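Local coordinates for protein geranyl diphosphate synthase small subunit (Antirrhinum majus, PDB 3QKC) that probably pairs with a catalytic large subunit to favour formation of geranyl diphosphate, the ten-carbon precursor of monoterpenes, at residues G209-T214 with K234-K239. Numbering follows the deposited sequence.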
ATOM      1  N   GLY A 209       7.516 -14.679 -15.404  1.00 40.06           N
ATOM      2  CA  GLY A 209       8.095 -13.635 -14.565  1.00 38.57           C
ATOM      3  C   GLY A 209       8.758 -14.203 -13.338  1.00 38.39           C
ATOM      4  O   GLY A 209       9.876 -13.833 -13.005  1.00 38.01           O
ATOM      5  N   LEU A 210       8.073 -15.133 -12.675  1.00 39.31           N
ATOM      6  CA  LEU A 210       8.636 -15.803 -11.503  1.00 39.54           C
ATOM      7  C   LEU A 210      10.004 -16.410 -11.775  1.00 40.40           C
ATOM      8  O   LEU A 210      10.921 -16.247 -10.960  1.00 40.20           O
ATOM      9  CB  LEU A 210       7.690 -16.866 -10.953  1.00 40.82           C
ATOM     10  CG  LEU A 210       7.950 -17.420  -9.541  1.00 41.81           C
ATOM     11  CD1 LEU A 210       7.889 -16.336  -8.463  1.00 39.95           C
ATOM     12  CD2 LEU A 210       6.945 -18.535  -9.218  1.00 42.73           C
ATOM     13  N   TYR A 211      10.139 -17.105 -12.906  1.00 41.30           N
ATOM     14  CA  TYR A 211      11.377 -17.805 -13.222  1.00 42.54           C
ATOM     15  C   TYR A 211      12.526 -16.824 -13.483  1.00 41.05           C
ATOM     16  O   TYR A 211      13.579 -16.938 -12.872  1.00 41.01           O
ATOM     17  CB  TYR A 211      11.204 -18.785 -14.398  1.00 44.89           C
ATOM     18  CG  TYR A 211      10.102 -19.819 -14.229  1.00 45.77           C
ATOM     19  CD1 TYR A 211       9.284 -20.163 -15.306  1.00 46.91           C
ATOM     20  CD2 TYR A 211       9.875 -20.451 -12.999  1.00 46.63           C
ATOM     21  CE1 TYR A 211       8.263 -21.115 -15.171  1.00 47.88           C
ATOM     22  CE2 TYR A 211       8.853 -21.391 -12.844  1.00 47.57           C
ATOM     23  CZ  TYR A 211       8.058 -21.723 -13.939  1.00 48.74           C
ATOM     24  OH  TYR A 211       7.060 -22.650 -13.817  1.00 49.87           O
ATOM     25  N   VAL A 212      12.313 -15.859 -14.374  1.00 39.82           N
ATOM     26  CA  VAL A 212      13.341 -14.842 -14.640  1.00 39.34           C
ATOM     27  C   VAL A 212      13.641 -13.927 -13.445  1.00 38.81           C
ATOM     28  O   VAL A 212      14.782 -13.497 -13.274  1.00 39.48           O
ATOM     29  CB  VAL A 212      13.048 -14.011 -15.916  1.00 38.77           C
ATOM     30  CG1 VAL A 212      13.154 -14.912 -17.160  1.00 39.13           C
ATOM     31  CG2 VAL A 212      11.689 -13.318 -15.850  1.00 36.77           C
ATOM     32  N   GLY A 213      12.632 -13.651 -12.615  1.00 37.55           N
ATOM     33  CA  GLY A 213      12.832 -12.865 -11.404  1.00 36.29           C
ATOM     34  C   GLY A 213      13.649 -13.602 -10.370  1.00 37.41           C
ATOM     35  O   GLY A 213      14.551 -13.023  -9.737  1.00 37.13           O
ATOM     36  N   THR A 214      13.348 -14.894 -10.196  1.00 38.59           N
ATOM     37  CA  THR A 214      14.174 -15.746  -9.350  1.00 39.73           C
ATOM     38  C   THR A 214      15.630 -15.778  -9.852  1.00 41.24           C
ATOM     39  O   THR A 214      16.568 -15.654  -9.057  1.00 41.48           O
ATOM     40  CB  THR A 214      13.599 -17.167  -9.230  1.00 40.83           C
ATOM     41  OG1 THR A 214      12.261 -17.100  -8.714  1.00 36.31           O
ATOM     42  CG2 THR A 214      14.464 -18.027  -8.306  1.00 38.26           C
ATOM     43  N   LYS A 234      15.902 -20.957 -16.282  1.00 60.73           N
ATOM     44  CA  LYS A 234      15.910 -20.358 -17.624  1.00 60.96           C
ATOM     45  C   LYS A 234      15.154 -21.203 -18.645  1.00 62.17           C
ATOM     46  O   LYS A 234      14.469 -20.664 -19.517  1.00 61.48           O
ATOM     47  CB  LYS A 234      17.339 -20.119 -18.118  1.00 61.88           C
ATOM     48  CG  LYS A 234      18.036 -18.948 -17.447  1.00 62.24           C
ATOM     49  CD  LYS A 234      19.254 -18.505 -18.234  1.00 61.25           C
ATOM     50  CE  LYS A 234      19.770 -17.181 -17.700  1.00 61.57           C
ATOM     51  NZ  LYS A 234      20.733 -16.573 -18.660  1.00 60.60           N
ATOM     52  N   GLU A 235      15.289 -22.522 -18.528  1.00 64.35           N
ATOM     53  CA  GLU A 235      14.607 -23.463 -19.419  1.00 66.26           C
ATOM     54  C   GLU A 235      13.098 -23.412 -19.223  1.00 65.44           C
ATOM     55  O   GLU A 235      12.350 -23.445 -20.196  1.00 65.66           O
ATOM     56  CB  GLU A 235      15.128 -24.891 -19.216  1.00 69.06           C
ATOM     57  CG  GLU A 235      16.543 -25.096 -19.730  1.00 71.89           C
ATOM     58  CD  GLU A 235      16.942 -26.554 -19.799  1.00 73.04           C
ATOM     59  OE1 GLU A 235      17.252 -27.020 -20.917  1.00 76.16           O
ATOM     60  OE2 GLU A 235      16.949 -27.236 -18.744  1.00 75.46           O
ATOM     61  N   LEU A 236      12.665 -23.319 -17.964  1.00 64.56           N
ATOM     62  CA  LEU A 236      11.245 -23.172 -17.643  1.00 64.00           C
ATOM     63  C   LEU A 236      10.682 -21.861 -18.181  1.00 61.94           C
ATOM     64  O   LEU A 236       9.537 -21.813 -18.639  1.00 62.29           O
ATOM     65  CB  LEU A 236      11.002 -23.269 -16.137  1.00 63.81           C
ATOM     66  CG  LEU A 236      11.201 -24.622 -15.459  1.00 65.54           C
ATOM     67  CD1 LEU A 236      11.073 -24.449 -13.954  1.00 65.16           C
ATOM     68  CD2 LEU A 236      10.212 -25.674 -15.975  1.00 67.77           C
ATOM     69  N   ALA A 237      11.494 -20.805 -18.132  1.00 60.03           N
ATOM     70  CA  ALA A 237      11.098 -19.502 -18.663  1.00 57.94           C
ATOM     71  C   ALA A 237      10.810 -19.613 -20.155  1.00 58.86           C
ATOM     72  O   ALA A 237       9.782 -19.127 -20.633  1.00 58.56           O
ATOM     73  CB  ALA A 237      12.168 -18.456 -18.389  1.00 56.22           C
ATOM     74  N   VAL A 238      11.700 -20.287 -20.881  1.00 60.21           N
ATOM     75  CA  VAL A 238      11.498 -20.502 -22.309  1.00 61.51           C
ATOM     76  C   VAL A 238      10.191 -21.273 -22.585  1.00 62.71           C
ATOM     77  O   VAL A 238       9.408 -20.857 -23.438  1.00 62.62           O
ATOM     78  CB  VAL A 238      12.761 -21.115 -23.004  1.00 63.02           C
ATOM     79  CG1 VAL A 238      12.573 -22.607 -23.353  1.00 65.46           C
ATOM     80  CG2 VAL A 238      13.096 -20.328 -24.256  1.00 63.15           C
ATOM     81  N   LYS A 239       9.935 -22.343 -21.826  1.00 64.11           N
ATOM     82  CA  LYS A 239       8.727 -23.168 -22.005  1.00 66.40           C
ATOM     83  C   LYS A 239       7.478 -22.305 -22.079  1.00 65.73           C
ATOM     84  O   LYS A 239       6.672 -22.449 -23.007  1.00 66.71           O
ATOM     85  CB  LYS A 239       8.526 -24.176 -20.858  1.00 67.66           C
ATOM     86  CG  LYS A 239       9.777 -24.805 -20.274  1.00 69.95           C
ATOM     87  CD  LYS A 239      10.256 -26.023 -21.050  1.00 70.85           C
ATOM     88  CE  LYS A 239      11.134 -26.917 -20.167  1.00 73.65           C
ATOM     89  NZ  LYS A 239      10.379 -27.508 -19.010  1.00 72.50           N
TER
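Leu210 O, gripped by both Thr214 N and Thr214 OG1 (2.8 Å from the hydroxyl), sits one residue before Tyr211, whose ring meets Leu236 of the adjoining helix 227-241. The two donors reach this oxygen from opposite faces of its carbonyl plane. No hydrogen bond joins 209-214 to 234-239, and between the segments the contact is mainly apolar. With CG anti to the carbonyl carbon and beside the backbone N (chi1 -55°), the Tyr211 ring lies against the neighbouring helix, and Leu236 CB stands over one face, 3.8 Å from the ring centroid, in a CH-pi contact. Farther along, Leu236 CD1 comes within 3.9 Å of Tyr211 CE2. Ala237 CB touches both Tyr211 CB and Val212 CG1, the latter at 3.9 Å, and its small size suits axes only 8.5 Å apart. Replacing Tyr211 by alanine would probably leave Leu236 CB and CD1 facing a gap where the ring had lain, with the CB contact to Ala237 kept. Leu233 and Glu240 also touch this tyrosine. The contact thus illustrates near-antiparallel helix packing in the all-helical isoprenoid synthase fold, where dispersion and CH-pi attraction, rather than directional polar bonds, join the two segments.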